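Local coordinates for chorismate mutase and shikimate 5-dehydrogenase fusion protein (Clostridium acetobutylicum, PDB 3FBT) that probably catalyses the reversible NADPH-linked reduction of 3-dehydroshikimate to shikimate, this chain being the shikimate dehydrogenase part of a longer fusion with chorismate mutase, at residues Ser80-Ala83 against Arg84-Ala88; Val137-Tyr140 against Leu141-Asn144. All blocks are in the same frame, centred on the assembly; numbering follows the deposited sequence.

Interaction 1 (Ser80-Ala83 against Arg84-Ala88); sequences SEKA and RKIGA. With SO4 (sulfate ion), chain G.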
# COMPACT_ATOMS: atom_id res chain seq x y z
N SER A 80 0.59 19.05 15.81
CA SER A 80 0.91 20.46 15.65
C SER A 80 -0.01 21.37 16.50
O SER A 80 -1.15 20.97 16.91
CB SER A 80 0.73 20.90 14.20
OG SER A 80 -0.66 20.91 13.90
N GLU A 81 0.49 22.60 16.70
CA GLU A 81 -0.17 23.63 17.54
C GLU A 81 -1.56 23.94 16.95
O GLU A 81 -2.58 23.75 17.62
CB GLU A 81 0.71 24.91 17.72
CG GLU A 81 -0.05 26.19 18.26
CD GLU A 81 0.86 27.39 18.74
OE1 GLU A 81 1.47 27.33 19.85
OE2 GLU A 81 0.92 28.43 18.02
N LYS A 82 -1.60 24.34 15.67
CA LYS A 82 -2.85 24.43 14.90
C LYS A 82 -3.83 23.24 15.11
O LYS A 82 -5.00 23.46 15.39
CB LYS A 82 -2.55 24.60 13.40
CG LYS A 82 -3.43 25.58 12.69
CD LYS A 82 -3.30 26.89 13.43
CE LYS A 82 -1.96 26.84 14.13
NZ LYS A 82 -1.74 27.98 15.04
N ALA A 83 -3.39 22.00 14.96
CA ALA A 83 -4.34 20.89 15.08
C ALA A 83 -4.86 20.74 16.49
O ALA A 83 -6.02 20.37 16.70
CB ALA A 83 -3.75 19.51 14.60
N ARG A 84 -3.99 20.99 17.44
CA ARG A 84 -4.39 20.95 18.83
C ARG A 84 -5.55 21.91 19.09
O ARG A 84 -6.53 21.57 19.73
CB ARG A 84 -3.22 21.38 19.70
CG ARG A 84 -3.29 20.74 21.05
CD ARG A 84 -2.77 21.60 22.23
NE ARG A 84 -3.57 21.16 23.37
CZ ARG A 84 -3.73 21.79 24.54
NH1 ARG A 84 -3.12 22.94 24.81
NH2 ARG A 84 -4.51 21.22 25.44
N LYS A 85 -5.41 23.13 18.58
CA LYS A 85 -6.35 24.22 18.81
C LYS A 85 -7.65 23.89 18.12
O LYS A 85 -8.74 24.11 18.63
CB LYS A 85 -5.80 25.49 18.20
CG LYS A 85 -4.67 26.09 18.99
CD LYS A 85 -4.40 27.52 18.52
CE LYS A 85 -3.78 28.33 19.67
NZ LYS A 85 -2.70 29.22 19.18
N ILE A 86 -7.53 23.33 16.92
CA ILE A 86 -8.68 23.03 16.13
C ILE A 86 -9.41 21.90 16.80
O ILE A 86 -10.62 21.84 16.75
CB ILE A 86 -8.27 22.66 14.68
CG1 ILE A 86 -7.67 23.87 13.97
CG2 ILE A 86 -9.50 22.13 13.89
CD1 ILE A 86 -7.02 23.60 12.56
N GLY A 87 -8.68 20.99 17.43
CA GLY A 87 -9.26 19.78 17.99
C GLY A 87 -9.45 18.58 17.03
O GLY A 87 -10.28 17.72 17.28
N ALA A 88 -8.72 18.51 15.92
CA ALA A 88 -8.97 17.43 14.96
C ALA A 88 -7.75 17.32 14.06
O ALA A 88 -7.13 18.31 13.71
CB ALA A 88 -10.23 17.71 14.09
S SO4 G . -0.84 22.47 10.46
O1 SO4 G . -1.76 23.62 10.68
O2 SO4 G . -1.36 21.34 11.22
O3 SO4 G . -0.83 22.32 9.00
O4 SO4 G . 0.59 22.74 10.70
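Glu81 swings CG opposite its backbone nitrogen (chi1 164°), while Lys85 places CG beside its own (chi1 -75°), and the two chains run side by side along the outer surface of a short helix. At their ends Glu81 OE2 and Lys85 NZ form a long salt bridge of 3.9 Å. Lys85 also lays its CG against the carbonyl oxygen of Glu81, whose carbonyl accepts from Lys85 N. One residue further on, Ile86 directs CG1 against the carbonyl oxygen of Lys82, and its CD1 comes within 4.1 Å of Lys82 CG.

Helix 81-86 belongs to the substrate-binding domain of the shikimate dehydrogenase family, and Ser80 is its N-cap. The side chain of Ser80 turns back so that OG accepts from Ala83 N (3.1 Å, 159° at the hydrogen) and donates to O2 of a sulfate, probably from the crystallisation liquor, at 2.8 Å. The same ion, which also takes a bond from Asn103 N, brings its O1 against CB and CG of Lys82. Glu81 is a predicted NADP(+)-binding residue, so this end of the helix may border the cofactor site.

At the C-terminal end the carbonyl oxygen of Ala83 receives Gly87 N at 2.8 Å and, weakly, Ala88 N at 3.4 Å. Gly87, the first residue after the helix, turns to positive phi, a region that glycine enters readily.

Interaction 2 (Val137-Tyr140 against Leu141-Asn144); sequences VLQY and LKDN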
# COMPACT_ATOMS: atom_id res chain seq x y z
N VAL A 137 -12.08 26.10 9.82
CA VAL A 137 -12.49 27.42 9.27
C VAL A 137 -12.63 28.46 10.44
O VAL A 137 -12.16 29.59 10.33
CB VAL A 137 -13.82 27.23 8.51
CG1 VAL A 137 -14.59 28.54 8.23
CG2 VAL A 137 -13.62 26.45 7.26
N LEU A 138 -13.26 28.08 11.56
CA LEU A 138 -13.45 28.99 12.72
C LEU A 138 -12.12 29.33 13.38
O LEU A 138 -11.88 30.47 13.75
CB LEU A 138 -14.39 28.35 13.77
CG LEU A 138 -15.84 28.13 13.32
CD1 LEU A 138 -16.63 27.15 14.21
CD2 LEU A 138 -16.62 29.49 13.14
N GLN A 139 -11.21 28.36 13.52
CA GLN A 139 -9.88 28.70 14.03
C GLN A 139 -9.18 29.69 13.10
O GLN A 139 -8.57 30.66 13.57
CB GLN A 139 -9.01 27.47 14.21
CG GLN A 139 -7.74 27.80 14.87
CD GLN A 139 -8.00 28.21 16.29
OE1 GLN A 139 -8.92 27.69 16.93
NE2 GLN A 139 -7.20 29.15 16.81
N TYR A 140 -9.25 29.44 11.79
CA TYR A 140 -8.62 30.37 10.86
C TYR A 140 -9.18 31.81 10.94
O TYR A 140 -8.39 32.74 11.03
CB TYR A 140 -8.74 29.86 9.44
CG TYR A 140 -8.02 30.70 8.43
CD1 TYR A 140 -6.66 30.47 8.10
CD2 TYR A 140 -8.69 31.71 7.79
CE1 TYR A 140 -5.98 31.27 7.17
CE2 TYR A 140 -8.02 32.54 6.85
CZ TYR A 140 -6.71 32.31 6.53
OH TYR A 140 -6.16 33.13 5.57
N LEU A 141 -10.52 31.98 10.92
CA LEU A 141 -11.15 33.30 10.95
C LEU A 141 -10.72 34.11 12.17
O LEU A 141 -10.44 35.32 12.10
CB LEU A 141 -12.66 33.21 10.97
CG LEU A 141 -13.37 32.49 9.83
CD1 LEU A 141 -14.86 32.31 10.18
CD2 LEU A 141 -13.13 33.23 8.49
N LYS A 142 -10.65 33.43 13.28
CA LYS A 142 -10.26 34.00 14.50
C LYS A 142 -8.74 34.30 14.51
O LYS A 142 -8.32 35.35 14.98
CB LYS A 142 -10.61 33.02 15.61
CG LYS A 142 -9.69 33.18 16.75
CD LYS A 142 -10.26 32.52 18.03
CE LYS A 142 -9.49 33.01 19.25
NZ LYS A 142 -8.09 32.45 19.21
N ASP A 143 -7.92 33.37 14.01
CA ASP A 143 -6.50 33.62 13.91
C ASP A 143 -6.26 34.84 13.06
O ASP A 143 -5.25 35.47 13.23
CB ASP A 143 -5.72 32.46 13.30
CG ASP A 143 -5.53 31.38 14.26
OD1 ASP A 143 -5.71 31.63 15.48
OD2 ASP A 143 -5.21 30.25 13.80
N ASN A 144 -7.14 35.12 12.10
CA ASN A 144 -6.99 36.26 11.21
C ASN A 144 -7.77 37.54 11.59
O ASN A 144 -7.93 38.41 10.78
CB ASN A 144 -7.35 35.89 9.79
CG ASN A 144 -6.27 35.15 9.11
OD1 ASN A 144 -5.71 35.64 8.13
ND2 ASN A 144 -5.95 33.95 9.61
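Residues 137-140 and 141-144 are consecutive and form the last turns of helix 134-143, where Leu141 N, Lys142 N, Asp143 N and Asn144 N bond in turn to the carbonyl oxygens of Val137, Leu138, Gln139 and Tyr140. Asn144 is the first residue to leave helical geometry, and its bond, 2.9 Å from Asn144 N to Tyr140 O, is bent at the hydrogen. This helix is the crossover of the beta-alpha-beta unit between strands 124-128 and 148-153 in the Rossmann-type NADP-binding domain.

Tyr140 and Asn144 meet where the helix ends. The ring of Tyr140 stands with CG anti to the backbone N (chi1 -175°), and Asn144 brings ND2 over the centre of one face, 3.5 Å above the plane, with ring and amide turned 27° apart. The same ND2 donates to Tyr140 O at 3.1 Å, approaching tilted from the carbonyl plane. Elsewhere the ring makes an edge-to-face contact with Tyr106.

On another side of the helix a bend in the middle of the Gln139 chain carries NE2 to Asp143 OD1 at 3.2 Å. The donor comes from above the carboxylate plane, and the two flat groups are 63° apart. Asp143 OD2 is bonded instead to Tyr106 OH. Leu141 turns towards the sheet, setting CG against Val137 O and CD1 4.3 Å from Val137 CG1, while its side chain packs on strand 124-128.

Both carboxylate oxygens of Asp143 therefore have a polar partner, which should limit its rotation and favour the ionised form. Tyr140 O takes two donors from one residue, the main-chain and side-chain nitrogens of Asn144, which probably holds the amide in place over the ring.

Along the chain the two contacts are in series: interaction 1 is complete before interaction 2 begins, and they neither nest nor cross. Each is a local closure within one helix, 81-86 in the substrate-binding domain and 134-143 in the NADP-binding domain, and neither bridges a long loop. Their centres nevertheless lie about 12 Å apart, and the helices touch: Ile86 CG1 packs on Gln139 CB at 3.8 Å, and Lys85 CD on Gln139 NE2 at 3.7 Å. Tyr106, on helix 105-115, touches Lys82 and Ile86 as well as Gln139, thereby joining the two helices through a third. This packing between the helices joins the substrate-binding part of the fold to the dinucleotide-binding part.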